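Local coordinates for protein Phikz039 (Pseudomonas phage phikz, PDB 3ZBQ) that belongs to the phage tubulin-like (PhuZ) family, a two-domain fold of the tubulin/FtsZ type, modelled here with guanosine-5'-diphosphate in its pocket, at residues A[5-10]-A[191-196]; A[126-131]-A[161-166]; A[219-224]-A[283-288]; A[224-229]-A[276-281]; A[239-244]-A[258-263]. All coordinates share one frame; numbering follows the deposited sequence.

Interaction 1 of 5, residues A[5-10]-A[191-196]; sequences VKTRIY and ILFNQE
With every torsion beyond CG near 180°, the side chain of Lys-6 runs fully extended along the turn that ends helix 175-192, and this carries NZ to the carbonyl of Asn-194. The hydrogen bond from Lys-6 NZ to Asn-194 O measures 3.1 Å, and the donor is tilted 24° from the carbonyl plane. On the way CG of Lys-6 lies 3.6 Å from NE2 of Gln-195, whose own extended chain slants across that of the lysine. Two waters complete the polar seam. One accepts from Gln-195 NE2 and donates to the backbone carbonyls of Lys-6 and Phe-193; the other accepts from Lys-6 NZ at 2.6 Å and donates to Asn-194 O and Glu-196 OE2, linking the ammonium to a carboxylate that it does not touch directly. The contact thus joins the start of the first strand of the nucleotide-binding domain, 7-12, to the C-terminal end of the long helix 175-192. Gln-195 leaves the helical conformation with positive phi (66°), while Asn-194 OD1 accepts from the backbone N of Glu-196 at 2.9 Å, an Asx turn. Deeper in, Thr-7 OG1 meets Phe-193 CB at 3.2 Å and lies at the ring's edge, the two side chains crossing nearly at right angles; the hydroxyl is hydrogen-bonded to Thr-97 OG1. Besides the water, Gln-195 NE2 is hydrogen-bonded to Asp-96 OD2, and Ile-205 and Trp-208 of helix 202-209 pack on Phe-193.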
# COMPACT_ATOMS: atom_id res chain seq x y z
N VAL A 5 0.68 20.57 3.24
CA VAL A 5 1.35 19.91 4.36
C VAL A 5 2.60 19.20 3.83
O VAL A 5 2.68 18.90 2.64
CB VAL A 5 0.41 18.92 5.08
CG1 VAL A 5 -0.76 19.67 5.71
CG2 VAL A 5 -0.09 17.85 4.11
N LYS A 6 3.57 18.96 4.71
CA LYS A 6 4.79 18.26 4.31
C LYS A 6 4.51 16.82 3.88
O LYS A 6 5.00 16.36 2.85
CB LYS A 6 5.83 18.30 5.43
CG LYS A 6 6.28 19.72 5.78
CD LYS A 6 7.25 19.71 6.95
CE LYS A 6 7.67 21.13 7.30
NZ LYS A 6 8.77 21.13 8.31
N THR A 7 3.71 16.12 4.67
CA THR A 7 3.37 14.74 4.36
C THR A 7 1.91 14.49 4.71
O THR A 7 1.51 14.69 5.86
CB THR A 7 4.23 13.75 5.19
OG1 THR A 7 5.63 13.97 4.91
CG2 THR A 7 3.86 12.32 4.85
N ARG A 8 1.12 14.10 3.71
CA ARG A 8 -0.25 13.64 3.96
C ARG A 8 -0.25 12.12 3.97
O ARG A 8 0.28 11.48 3.05
CB ARG A 8 -1.21 14.14 2.86
CG ARG A 8 -2.70 13.79 3.08
CD ARG A 8 -3.37 14.69 4.12
NE ARG A 8 -3.47 16.07 3.65
CZ ARG A 8 -3.74 17.12 4.43
NH1 ARG A 8 -3.93 16.94 5.73
NH2 ARG A 8 -3.80 18.34 3.92
N ILE A 9 -0.85 11.53 4.99
CA ILE A 9 -0.98 10.08 5.01
C ILE A 9 -2.44 9.71 4.85
O ILE A 9 -3.30 10.24 5.56
CB ILE A 9 -0.42 9.49 6.31
CG1 ILE A 9 1.00 10.02 6.58
CG2 ILE A 9 -0.45 7.98 6.23
CD1 ILE A 9 1.68 9.42 7.83
N TYR A 10 -2.72 8.84 3.88
CA TYR A 10 -4.08 8.38 3.61
C TYR A 10 -4.22 6.94 4.08
O TYR A 10 -3.62 6.02 3.48
CB TYR A 10 -4.38 8.44 2.10
CG TYR A 10 -4.28 9.82 1.47
CD1 TYR A 10 -3.06 10.32 1.05
CD2 TYR A 10 -5.42 10.59 1.26
CE1 TYR A 10 -2.97 11.58 0.46
CE2 TYR A 10 -5.34 11.84 0.67
CZ TYR A 10 -4.11 12.33 0.27
OH TYR A 10 -4.04 13.58 -0.31
N ILE A 191 10.03 10.95 9.07
CA ILE A 191 11.32 11.61 9.29
C ILE A 191 11.99 11.99 7.96
O ILE A 191 12.45 13.14 7.78
CB ILE A 191 12.29 10.71 10.11
CG1 ILE A 191 11.77 10.51 11.54
CG2 ILE A 191 13.71 11.30 10.14
CD1 ILE A 191 12.54 9.47 12.33
N LEU A 192 12.06 11.04 7.03
CA LEU A 192 12.68 11.31 5.72
C LEU A 192 12.07 12.53 5.05
O LEU A 192 12.79 13.36 4.47
CB LEU A 192 12.54 10.10 4.78
CG LEU A 192 13.13 10.31 3.37
CD1 LEU A 192 14.64 10.58 3.46
CD2 LEU A 192 12.84 9.12 2.45
N PHE A 193 10.76 12.67 5.17
CA PHE A 193 10.01 13.71 4.46
C PHE A 193 9.81 15.00 5.26
O PHE A 193 9.12 15.91 4.80
CB PHE A 193 8.63 13.16 4.07
CG PHE A 193 8.65 11.99 3.12
CD1 PHE A 193 9.68 11.82 2.20
CD2 PHE A 193 7.60 11.06 3.13
CE1 PHE A 193 9.68 10.74 1.32
CE2 PHE A 193 7.59 9.98 2.24
CZ PHE A 193 8.62 9.82 1.34
N ASN A 194 10.39 15.09 6.45
CA ASN A 194 10.01 16.19 7.35
C ASN A 194 10.63 17.57 6.99
O ASN A 194 10.34 18.58 7.64
CB ASN A 194 10.21 15.82 8.83
CG ASN A 194 11.67 15.82 9.27
OD1 ASN A 194 12.56 16.33 8.59
ND2 ASN A 194 11.92 15.24 10.44
N GLN A 195 11.49 17.57 5.97
CA GLN A 195 12.09 18.79 5.42
C GLN A 195 13.04 19.51 6.38
O GLN A 195 13.41 20.67 6.14
CB GLN A 195 11.00 19.73 4.89
CG GLN A 195 10.17 19.14 3.75
CD GLN A 195 9.06 20.06 3.28
OE1 GLN A 195 9.12 21.28 3.49
NE2 GLN A 195 8.04 19.49 2.65
N GLU A 196 13.47 18.82 7.44
CA GLU A 196 14.39 19.41 8.43
C GLU A 196 15.86 19.08 8.22
O GLU A 196 16.72 19.54 8.97
CB GLU A 196 14.01 18.96 9.85
CG GLU A 196 12.63 19.38 10.31
CD GLU A 196 12.22 18.69 11.60
OE1 GLU A 196 13.06 17.99 12.21
OE2 GLU A 196 11.05 18.85 12.01
O HOH W 1 7.86 16.48 2.48
O HOH W 2 9.28 19.31 10.15

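Interaction 2 of 5, residues A[126-131]-A[161-166]; sequences VVVSVV and PMIINY
Backbone hydrogen bonds hold Ser-129 between Ile-163 and Asn-165: Ser-129 N donates to Ile-163 O at 2.9 Å, and Asn-165 N donates to Ser-129 O at 2.7 Å, with an angle of 172° at the hydrogen. Val-131 N continues the ladder to Asn-165 O. Toward the start of the strands water takes over, one molecule donating to Val-127 O and accepting from Ile-163 N, a second donating to Ile-163 O and bonded to Ser-129 OG. That hydroxyl also pairs with Tyr-102 OH, and the methyl CE of Met-162 reaches it at 3.5 Å. Among apolar contacts, CG2 of Val-128 meets CG2 of Ile-163 at 4.1 Å, and with chi1 at -53° CG2 of Val-131 stands between backbone N and carbonyl carbon, at the Tyr-166 ring edge, 4.0 Å from CD1. Val-130 and Asn-165 run side by side, CG1 of the valine 3.7 Å from OD1 of the asparagine; the amide has polar partners in His-167 through OD1 and Leu-224 O through ND2. The two strand axes lie 26° apart and 4.6 Å at closest approach, and helix 138-158 connects the strands: a parallel beta-alpha-beta crossover in the Rossmann-like nucleotide-binding domain of the tubulin/FtsZ fold.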
# COMPACT_ATOMS: atom_id res chain seq x y z
N VAL A 126 4.15 13.23 -5.35
CA VAL A 126 5.09 12.21 -4.92
C VAL A 126 4.36 11.32 -3.91
O VAL A 126 3.84 11.79 -2.89
CB VAL A 126 6.29 12.84 -4.23
CG1 VAL A 126 7.17 11.78 -3.56
CG2 VAL A 126 7.10 13.66 -5.23
N VAL A 127 4.32 10.03 -4.22
CA VAL A 127 3.49 9.09 -3.46
C VAL A 127 4.25 7.80 -3.17
O VAL A 127 4.95 7.27 -4.03
CB VAL A 127 2.21 8.72 -4.26
CG1 VAL A 127 1.25 7.86 -3.38
CG2 VAL A 127 1.49 9.96 -4.78
N VAL A 128 4.09 7.29 -1.95
CA VAL A 128 4.57 5.96 -1.60
C VAL A 128 3.40 5.18 -0.99
O VAL A 128 2.62 5.74 -0.23
CB VAL A 128 5.72 6.03 -0.58
CG1 VAL A 128 6.04 4.64 -0.03
CG2 VAL A 128 6.96 6.64 -1.23
N SER A 129 3.28 3.90 -1.34
CA SER A 129 2.26 3.05 -0.73
C SER A 129 2.89 2.08 0.26
O SER A 129 3.94 1.49 -0.02
CB SER A 129 1.50 2.25 -1.79
OG SER A 129 0.57 3.07 -2.46
N VAL A 130 2.23 1.91 1.40
CA VAL A 130 2.61 0.87 2.35
C VAL A 130 1.47 -0.15 2.35
O VAL A 130 0.33 0.18 2.68
CB VAL A 130 2.90 1.45 3.76
CG1 VAL A 130 3.32 0.35 4.71
CG2 VAL A 130 4.01 2.52 3.68
N VAL A 131 1.77 -1.37 1.90
CA VAL A 131 0.72 -2.35 1.58
C VAL A 131 0.96 -3.72 2.22
O VAL A 131 2.08 -4.06 2.59
CB VAL A 131 0.54 -2.50 0.05
CG1 VAL A 131 0.32 -1.12 -0.60
CG2 VAL A 131 1.77 -3.18 -0.59
N PRO A 161 6.11 5.58 -11.99
CA PRO A 161 6.25 4.29 -11.31
C PRO A 161 5.56 4.31 -9.95
O PRO A 161 5.76 5.24 -9.15
CB PRO A 161 7.77 4.14 -11.14
CG PRO A 161 8.35 5.00 -12.23
CD PRO A 161 7.42 6.17 -12.32
N MET A 162 4.73 3.31 -9.68
CA MET A 162 4.07 3.24 -8.40
C MET A 162 5.01 2.57 -7.41
O MET A 162 5.45 1.44 -7.63
CB MET A 162 2.76 2.46 -8.51
CG MET A 162 2.01 2.45 -7.24
SD MET A 162 0.34 1.86 -7.45
CE MET A 162 -0.13 1.89 -5.73
N ILE A 163 5.32 3.27 -6.32
CA ILE A 163 6.27 2.79 -5.33
C ILE A 163 5.51 2.08 -4.22
O ILE A 163 4.66 2.67 -3.56
CB ILE A 163 7.07 3.96 -4.71
CG1 ILE A 163 7.85 4.72 -5.78
CG2 ILE A 163 7.99 3.46 -3.59
CD1 ILE A 163 8.32 6.08 -5.32
N ILE A 164 5.83 0.80 -4.00
CA ILE A 164 5.19 0.06 -2.93
C ILE A 164 6.21 -0.45 -1.91
O ILE A 164 7.28 -0.98 -2.27
CB ILE A 164 4.31 -1.11 -3.47
CG1 ILE A 164 5.18 -2.21 -4.08
CG2 ILE A 164 3.32 -0.60 -4.51
CD1 ILE A 164 4.41 -3.52 -4.34
N ASN A 165 5.88 -0.24 -0.64
CA ASN A 165 6.62 -0.83 0.47
C ASN A 165 5.79 -2.03 0.92
O ASN A 165 4.69 -1.86 1.46
CB ASN A 165 6.80 0.21 1.57
CG ASN A 165 7.44 -0.36 2.81
OD1 ASN A 165 6.77 -0.58 3.82
ND2 ASN A 165 8.75 -0.60 2.76
N TYR A 166 6.31 -3.23 0.68
CA TYR A 166 5.50 -4.45 0.76
C TYR A 166 5.69 -5.27 2.03
O TYR A 166 6.82 -5.53 2.47
CB TYR A 166 5.78 -5.34 -0.47
CG TYR A 166 5.01 -6.65 -0.42
CD1 TYR A 166 3.66 -6.69 -0.72
CD2 TYR A 166 5.65 -7.84 -0.06
CE1 TYR A 166 2.95 -7.89 -0.67
CE2 TYR A 166 4.95 -9.04 -0.01
CZ TYR A 166 3.61 -9.06 -0.32
OH TYR A 166 2.90 -10.25 -0.26
O HOH W 3 3.91 5.65 -5.89
O HOH W 4 2.41 4.09 -4.37

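Interaction 3 of 5, residues A[219-224]-A[283-288]; sequences VQTVQL and LSIEDI
Gln-223 and Ile-285 mark the closest backbone approach of the two segments, their CA atoms 6.2 Å apart. The short strand 222-224 and the helix 284-288 run almost perpendicular, at 96°, with 8.1 Å between their axes. At that spacing side chains make most of the contact. Ile-285 supplies the apolar part: its CD1 meets CB of Gln-223 at 3.7 Å and the methyl CG2 of Thr-221 at 4.0 Å, while CG1 lies 3.8 Å from Thr-221 O. A chi2 of -52° turns the isoleucine chain so that CD1 folds back against the strand, although its CB starts off to one side. The arrangement places the first turn of the long C-terminal helix 284-304 against the strand 222-227 of the C-terminal domain of this tubulin-like protein, next to the nucleotide-binding domain, since Ile-285 also packs on Ile-164 and Ile-288 on Tyr-166. Gln-223 stretches out from the strand, CG anti to the backbone N (chi1 -174°), and its terminal amide arrives beside CB of Ser-284 and the CD1 methyl of Ile-288. Thr-221 and Ile-285 cross at about a right angle, the threonine keeping its hydroxyl for Glu-152 of helix 138-158. Ser-284 OG, for its part, is hydrogen-bonded to ND2 of Asn-281, three residues earlier at the end of strand 275-281.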
# COMPACT_ATOMS: atom_id res chain seq x y z
N VAL A 219 8.48 2.30 -16.96
CA VAL A 219 7.54 2.90 -16.03
C VAL A 219 6.62 1.79 -15.53
O VAL A 219 5.70 1.36 -16.23
CB VAL A 219 6.74 4.05 -16.66
CG1 VAL A 219 5.67 4.56 -15.70
CG2 VAL A 219 7.69 5.20 -17.03
N GLN A 220 6.90 1.32 -14.32
CA GLN A 220 6.25 0.12 -13.80
C GLN A 220 6.35 0.12 -12.28
O GLN A 220 6.97 1.01 -11.70
CB GLN A 220 6.93 -1.13 -14.37
CG GLN A 220 8.33 -1.32 -13.85
CD GLN A 220 9.04 -2.53 -14.43
OE1 GLN A 220 8.51 -3.22 -15.30
NE2 GLN A 220 10.25 -2.79 -13.94
N THR A 221 5.73 -0.86 -11.62
CA THR A 221 5.79 -0.94 -10.16
C THR A 221 7.23 -1.11 -9.70
O THR A 221 8.00 -1.88 -10.29
CB THR A 221 4.94 -2.10 -9.62
OG1 THR A 221 3.67 -2.11 -10.27
CG2 THR A 221 4.72 -1.94 -8.11
N VAL A 222 7.60 -0.37 -8.66
CA VAL A 222 8.89 -0.56 -8.04
C VAL A 222 8.71 -0.77 -6.54
O VAL A 222 7.66 -0.43 -5.98
CB VAL A 222 9.82 0.63 -8.32
CG1 VAL A 222 10.18 0.65 -9.80
CG2 VAL A 222 9.14 1.94 -7.91
N GLN A 223 9.71 -1.37 -5.91
CA GLN A 223 9.59 -1.69 -4.49
C GLN A 223 10.50 -0.83 -3.62
O GLN A 223 11.68 -0.62 -3.94
CB GLN A 223 9.86 -3.18 -4.27
CG GLN A 223 9.62 -3.65 -2.85
CD GLN A 223 9.44 -5.14 -2.77
OE1 GLN A 223 9.29 -5.81 -3.79
NE2 GLN A 223 9.45 -5.68 -1.56
N LEU A 224 9.95 -0.33 -2.52
CA LEU A 224 10.70 0.49 -1.57
C LEU A 224 11.12 -0.33 -0.37
O LEU A 224 10.28 -0.94 0.30
CB LEU A 224 9.87 1.69 -1.10
CG LEU A 224 10.45 2.42 0.11
CD1 LEU A 224 11.74 3.14 -0.30
CD2 LEU A 224 9.43 3.41 0.63
N LEU A 283 13.42 -5.22 -9.20
CA LEU A 283 13.52 -6.67 -9.26
C LEU A 283 12.68 -7.39 -8.21
O LEU A 283 12.10 -8.44 -8.47
CB LEU A 283 14.97 -7.11 -9.12
CG LEU A 283 15.27 -8.57 -9.48
CD1 LEU A 283 14.88 -8.85 -10.92
CD2 LEU A 283 16.75 -8.88 -9.24
N SER A 284 12.61 -6.81 -7.01
CA SER A 284 11.98 -7.47 -5.88
C SER A 284 10.49 -7.70 -6.11
O SER A 284 9.90 -8.60 -5.50
CB SER A 284 12.20 -6.66 -4.60
OG SER A 284 13.57 -6.67 -4.24
N ILE A 285 9.88 -6.90 -6.99
CA ILE A 285 8.46 -7.09 -7.34
C ILE A 285 8.20 -8.50 -7.87
O ILE A 285 7.14 -9.10 -7.61
CB ILE A 285 7.98 -6.04 -8.37
CG1 ILE A 285 7.97 -4.64 -7.75
CG2 ILE A 285 6.61 -6.38 -8.92
CD1 ILE A 285 7.19 -4.57 -6.44
N GLU A 286 9.16 -9.04 -8.62
CA GLU A 286 9.06 -10.41 -9.15
C GLU A 286 8.88 -11.45 -8.05
O GLU A 286 8.17 -12.45 -8.24
CB GLU A 286 10.29 -10.74 -10.01
CG GLU A 286 10.49 -12.22 -10.34
CD GLU A 286 9.34 -12.82 -11.14
OE1 GLU A 286 8.59 -12.07 -11.80
OE2 GLU A 286 9.19 -14.07 -11.10
N ASP A 287 9.50 -11.23 -6.89
CA ASP A 287 9.36 -12.17 -5.78
C ASP A 287 7.92 -12.24 -5.26
O ASP A 287 7.42 -13.31 -4.89
CB ASP A 287 10.31 -11.82 -4.64
CG ASP A 287 11.76 -11.95 -5.03
OD1 ASP A 287 12.06 -12.71 -5.99
OD2 ASP A 287 12.60 -11.28 -4.39
N ILE A 288 7.25 -11.08 -5.24
CA ILE A 288 5.84 -11.03 -4.87
C ILE A 288 4.99 -11.77 -5.90
O ILE A 288 4.12 -12.57 -5.55
CB ILE A 288 5.33 -9.57 -4.77
CG1 ILE A 288 6.24 -8.73 -3.87
CG2 ILE A 288 3.89 -9.54 -4.25
CD1 ILE A 288 5.82 -7.25 -3.78

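Interaction 4 of 5, residues A[224-229]-A[276-281]; sequences LHVCFD and MHFVIN
His-225 and Val-279 form one hydrogen-bonded pair, and Cys-227 and His-277 the next, in an antiparallel ladder between strands 222-227 and 275-281, in the C-terminal-domain part of the continuous mixed sheet. The tight part is this ladder: Val-279 N reaches His-225 O at 2.9 Å, and Cys-227 N reaches His-277 O at 2.8 Å. Between them lies the non-hydrogen-bonded pair Val-226 and Phe-278, side by side and pointing the same way, CG2 of the valine 3.9 Å from CD2 of the ring. On that same face CD1 of Leu-224 sits 4.0 Å from CB of Phe-278, and helix 175-192 packs over the phenylalanine through Leu-189 and Leu-192. The other face carries Cys-227 and Val-279, against Ala-233 of helix 230-234. Past Cys-227 the contact becomes looser. Phe-228 is exposed, its backbone has left the strand, and its ring keeps hold through a Met-aromatic contact in which Met-276 SD approaches obliquely, 3.9 Å from CE1. At the other end the polar side chains close in again. A chi1 of 78° sets CG of Asn-281 between its backbone N and carbonyl carbon, turning the amide to His-225. His-225 NE2 donates to Asn-281 OD1 at 2.9 Å; the oxygen lies in the imidazole plane, yet the donor stands 54° out of the amide's carbonyl plane, and the ring and amide planes are turned 78° apart.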
# COMPACT_ATOMS: atom_id res chain seq x y z
N LEU A 224 9.95 -0.33 -2.52
CA LEU A 224 10.70 0.49 -1.57
C LEU A 224 11.12 -0.33 -0.37
O LEU A 224 10.28 -0.94 0.30
CB LEU A 224 9.87 1.69 -1.10
CG LEU A 224 10.45 2.42 0.11
CD1 LEU A 224 11.74 3.14 -0.30
CD2 LEU A 224 9.43 3.41 0.63
N HIS A 225 12.42 -0.34 -0.12
CA HIS A 225 12.98 -1.05 1.03
C HIS A 225 13.53 -0.04 2.04
O HIS A 225 14.46 0.71 1.74
CB HIS A 225 14.10 -1.99 0.58
CG HIS A 225 13.72 -2.90 -0.54
ND1 HIS A 225 13.26 -4.19 -0.33
CD2 HIS A 225 13.73 -2.72 -1.88
CE1 HIS A 225 13.01 -4.76 -1.49
NE2 HIS A 225 13.29 -3.89 -2.45
N VAL A 226 12.95 -0.03 3.24
CA VAL A 226 13.45 0.82 4.31
C VAL A 226 14.51 0.07 5.10
O VAL A 226 14.20 -0.95 5.73
CB VAL A 226 12.32 1.31 5.23
CG1 VAL A 226 12.89 2.20 6.34
CG2 VAL A 226 11.28 2.08 4.43
N CYS A 227 15.74 0.55 5.04
CA CYS A 227 16.88 -0.16 5.63
C CYS A 227 17.48 0.64 6.77
O CYS A 227 17.70 1.84 6.63
CB CYS A 227 17.96 -0.41 4.56
SG CYS A 227 17.35 -1.22 3.05
N PHE A 228 17.77 -0.02 7.89
CA PHE A 228 18.20 0.70 9.09
C PHE A 228 19.71 0.65 9.38
O PHE A 228 20.18 1.18 10.39
CB PHE A 228 17.38 0.28 10.30
CG PHE A 228 15.93 0.61 10.17
CD1 PHE A 228 15.47 1.90 10.40
CD2 PHE A 228 15.02 -0.36 9.76
CE1 PHE A 228 14.13 2.21 10.26
CE2 PHE A 228 13.68 -0.05 9.61
CZ PHE A 228 13.23 1.23 9.87
N ASP A 229 20.45 0.03 8.46
CA ASP A 229 21.92 0.13 8.47
C ASP A 229 22.51 -0.04 7.06
O ASP A 229 21.78 -0.32 6.11
CB ASP A 229 22.54 -0.85 9.47
CG ASP A 229 22.23 -2.30 9.15
OD1 ASP A 229 21.98 -2.65 7.98
OD2 ASP A 229 22.25 -3.13 10.09
N MET A 276 19.87 5.78 7.82
CA MET A 276 18.69 5.11 7.28
C MET A 276 18.72 5.23 5.77
O MET A 276 19.11 6.27 5.24
CB MET A 276 17.39 5.74 7.80
CG MET A 276 17.02 5.42 9.23
SD MET A 276 15.30 5.87 9.56
CE MET A 276 15.33 7.63 9.23
N HIS A 277 18.30 4.17 5.08
CA HIS A 277 18.31 4.17 3.63
C HIS A 277 16.95 3.78 3.09
O HIS A 277 16.31 2.86 3.59
CB HIS A 277 19.37 3.22 3.09
CG HIS A 277 20.73 3.47 3.65
ND1 HIS A 277 21.54 4.50 3.20
CD2 HIS A 277 21.41 2.87 4.65
CE1 HIS A 277 22.67 4.50 3.89
NE2 HIS A 277 22.61 3.52 4.77
N PHE A 278 16.53 4.49 2.05
CA PHE A 278 15.23 4.23 1.47
C PHE A 278 15.51 3.84 0.04
O PHE A 278 15.76 4.69 -0.81
CB PHE A 278 14.37 5.49 1.60
CG PHE A 278 14.15 5.90 3.03
CD1 PHE A 278 15.11 6.63 3.72
CD2 PHE A 278 12.98 5.54 3.70
CE1 PHE A 278 14.92 7.00 5.06
CE2 PHE A 278 12.78 5.90 5.04
CZ PHE A 278 13.75 6.63 5.71
N VAL A 279 15.51 2.53 -0.21
CA VAL A 279 16.07 2.00 -1.45
C VAL A 279 14.97 1.51 -2.36
O VAL A 279 14.22 0.62 -1.98
CB VAL A 279 17.04 0.83 -1.18
CG1 VAL A 279 17.72 0.40 -2.48
CG2 VAL A 279 18.08 1.22 -0.14
N ILE A 280 14.89 2.09 -3.55
CA ILE A 280 13.90 1.69 -4.54
C ILE A 280 14.55 0.78 -5.59
O ILE A 280 15.55 1.14 -6.19
CB ILE A 280 13.26 2.91 -5.25
CG1 ILE A 280 12.51 3.78 -4.24
CG2 ILE A 280 12.31 2.49 -6.35
CD1 ILE A 280 11.98 5.09 -4.82
N ASN A 281 14.00 -0.41 -5.78
CA ASN A 281 14.42 -1.27 -6.90
C ASN A 281 13.21 -1.83 -7.64
O ASN A 281 12.08 -1.60 -7.24
CB ASN A 281 15.37 -2.39 -6.43
CG ASN A 281 14.65 -3.56 -5.76
OD1 ASN A 281 13.49 -3.44 -5.33
ND2 ASN A 281 15.34 -4.69 -5.65

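Interaction 5 of 5, residues A[239-244]-A[258-263]; sequences PISIAS and VLTRTT
The guanidinium of Arg-261 reaches Ser-244 through a water in plane at its edge, while CG2 of Thr-263 sits over one face, 3.3 Å above the plane and displaced toward the rim. That water accepts from Arg-261 NE at 2.7 Å and is bonded to Ser-244 OG, bridging the two strands. Both ends of the bridge have further partners: Arg-261 NH2 makes a salt bridge with Asp-252, and Ser-244 OG is hydrogen-bonded to His-277. The same aspartate is also hydrogen-bonded to Thr-263 OG1. Alongside, CG2 of Ile-242, set between its backbone N and carbonyl carbon (CG1 at chi1 -178°), touches CG of the extended Arg-261 chain at 3.6 Å. CG2 of Ile-242 also meets CG1 of Val-258 at 3.9 Å, and the valine's other methyl, CG2, fits against Pro-239 CB.

On the opposite face Ser-241 OG, hydrogen-bonded to Trp-208 O, rests 3.6 Å from CB of Thr-260, and Ala-243 CB lies 3.8 Å from CG2 of Thr-262; Trp-208 of helix 202-209 packs on Ala-243 and Thr-262. Beneath the side chains the backbones are parallel, their axes 9° apart. Ile-242 N donates to Thr-260 O, Thr-262 N to Ile-242 O and Ser-244 N to Thr-262 O, each at 2.9 Å. Ile-240 O takes Thr-260 N and, weakly, Leu-259 N. On its other side the strand 239-246 forms a classic beta bulge, Ile-240 and Ser-241 both facing Ile-280, within the C-terminal-domain part of the continuous tubulin-like mixed sheet, where strand 260-265 is an edge strand within this chain.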
# COMPACT_ATOMS: atom_id res chain seq x y z
N PRO A 239 19.66 -1.76 -7.24
CA PRO A 239 18.93 -0.58 -6.76
C PRO A 239 18.81 0.49 -7.85
O PRO A 239 19.78 0.76 -8.58
CB PRO A 239 19.79 -0.07 -5.60
CG PRO A 239 21.18 -0.56 -5.91
CD PRO A 239 20.98 -1.90 -6.59
N ILE A 240 17.63 1.10 -7.95
CA ILE A 240 17.39 2.17 -8.92
C ILE A 240 17.63 3.56 -8.33
O ILE A 240 18.37 4.37 -8.89
CB ILE A 240 15.95 2.09 -9.47
CG1 ILE A 240 15.74 0.76 -10.21
CG2 ILE A 240 15.64 3.30 -10.36
CD1 ILE A 240 14.26 0.40 -10.46
N SER A 241 17.02 3.81 -7.18
CA SER A 241 17.04 5.14 -6.58
C SER A 241 17.14 5.02 -5.06
O SER A 241 16.37 4.30 -4.43
CB SER A 241 15.78 5.91 -6.97
OG SER A 241 15.86 7.27 -6.59
N ILE A 242 18.10 5.73 -4.47
CA ILE A 242 18.31 5.63 -3.03
C ILE A 242 18.34 6.99 -2.37
O ILE A 242 18.99 7.93 -2.86
CB ILE A 242 19.58 4.82 -2.67
CG1 ILE A 242 19.72 4.71 -1.16
CG2 ILE A 242 20.83 5.46 -3.28
CD1 ILE A 242 20.81 3.73 -0.71
N ALA A 243 17.62 7.11 -1.26
CA ALA A 243 17.71 8.29 -0.39
C ALA A 243 18.31 7.87 0.94
O ALA A 243 17.80 6.97 1.59
CB ALA A 243 16.34 8.90 -0.17
N SER A 244 19.37 8.54 1.36
CA SER A 244 20.05 8.17 2.59
C SER A 244 20.09 9.33 3.59
O SER A 244 20.32 10.47 3.21
CB SER A 244 21.47 7.68 2.30
OG SER A 244 21.48 6.55 1.45
N VAL A 258 24.14 2.83 -8.46
CA VAL A 258 22.72 3.18 -8.37
C VAL A 258 22.44 4.30 -9.36
O VAL A 258 23.36 5.06 -9.71
CB VAL A 258 22.35 3.58 -6.90
CG1 VAL A 258 22.95 4.93 -6.52
CG2 VAL A 258 20.84 3.57 -6.69
N LEU A 259 21.20 4.40 -9.84
CA LEU A 259 20.90 5.38 -10.89
C LEU A 259 20.74 6.80 -10.34
O LEU A 259 21.30 7.75 -10.87
CB LEU A 259 19.68 4.98 -11.70
CG LEU A 259 19.75 3.57 -12.32
CD1 LEU A 259 18.55 3.30 -13.19
CD2 LEU A 259 21.04 3.41 -13.13
N THR A 260 19.95 6.92 -9.27
CA THR A 260 19.78 8.19 -8.57
C THR A 260 20.12 8.00 -7.08
O THR A 260 19.73 7.01 -6.47
CB THR A 260 18.36 8.75 -8.75
OG1 THR A 260 18.21 9.24 -10.09
CG2 THR A 260 18.07 9.89 -7.78
N ARG A 261 20.88 8.94 -6.53
CA ARG A 261 21.18 8.93 -5.10
C ARG A 261 20.99 10.34 -4.53
O ARG A 261 21.43 11.33 -5.12
CB ARG A 261 22.60 8.43 -4.82
CG ARG A 261 22.99 8.40 -3.33
CD ARG A 261 24.33 7.69 -3.09
NE ARG A 261 24.60 7.51 -1.66
CZ ARG A 261 25.38 8.30 -0.92
NH1 ARG A 261 26.00 9.35 -1.47
NH2 ARG A 261 25.53 8.05 0.37
N THR A 262 20.31 10.42 -3.40
CA THR A 262 20.22 11.70 -2.71
C THR A 262 20.46 11.46 -1.22
O THR A 262 20.12 10.40 -0.69
CB THR A 262 18.86 12.39 -3.00
OG1 THR A 262 18.91 13.75 -2.55
CG2 THR A 262 17.72 11.67 -2.31
N THR A 263 21.08 12.43 -0.55
CA THR A 263 21.40 12.28 0.87
C THR A 263 20.96 13.48 1.69
O THR A 263 20.90 14.60 1.19
CB THR A 263 22.91 12.03 1.11
OG1 THR A 263 23.65 13.23 0.87
CG2 THR A 263 23.43 10.93 0.20
O HOH W 5 23.60 5.74 0.16

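How the interactions relate
From the N terminus, interaction 1 closes the longest loop, bringing the first strand to the end of helix 175-192; interaction 2 is nested inside it as a crossover between neighbouring strands. Interaction 3 opens after both have closed and spans the C-terminal domain up to its long helix. Interaction 4 is nested within it, sharing Leu-224, and interaction 5 lies within interaction 4; no loops cross. All five reach one continuous mixed sheet. Strands 163-168 and 222-227 join the domains where Leu-224 N meets Ile-164 O, linking interaction 2 to interactions 3 and 4. Interaction 1 touches interaction 4 through Leu-192 and Phe-278, and Ile-240 N to Ile-280 O ties interaction 5 to interaction 4.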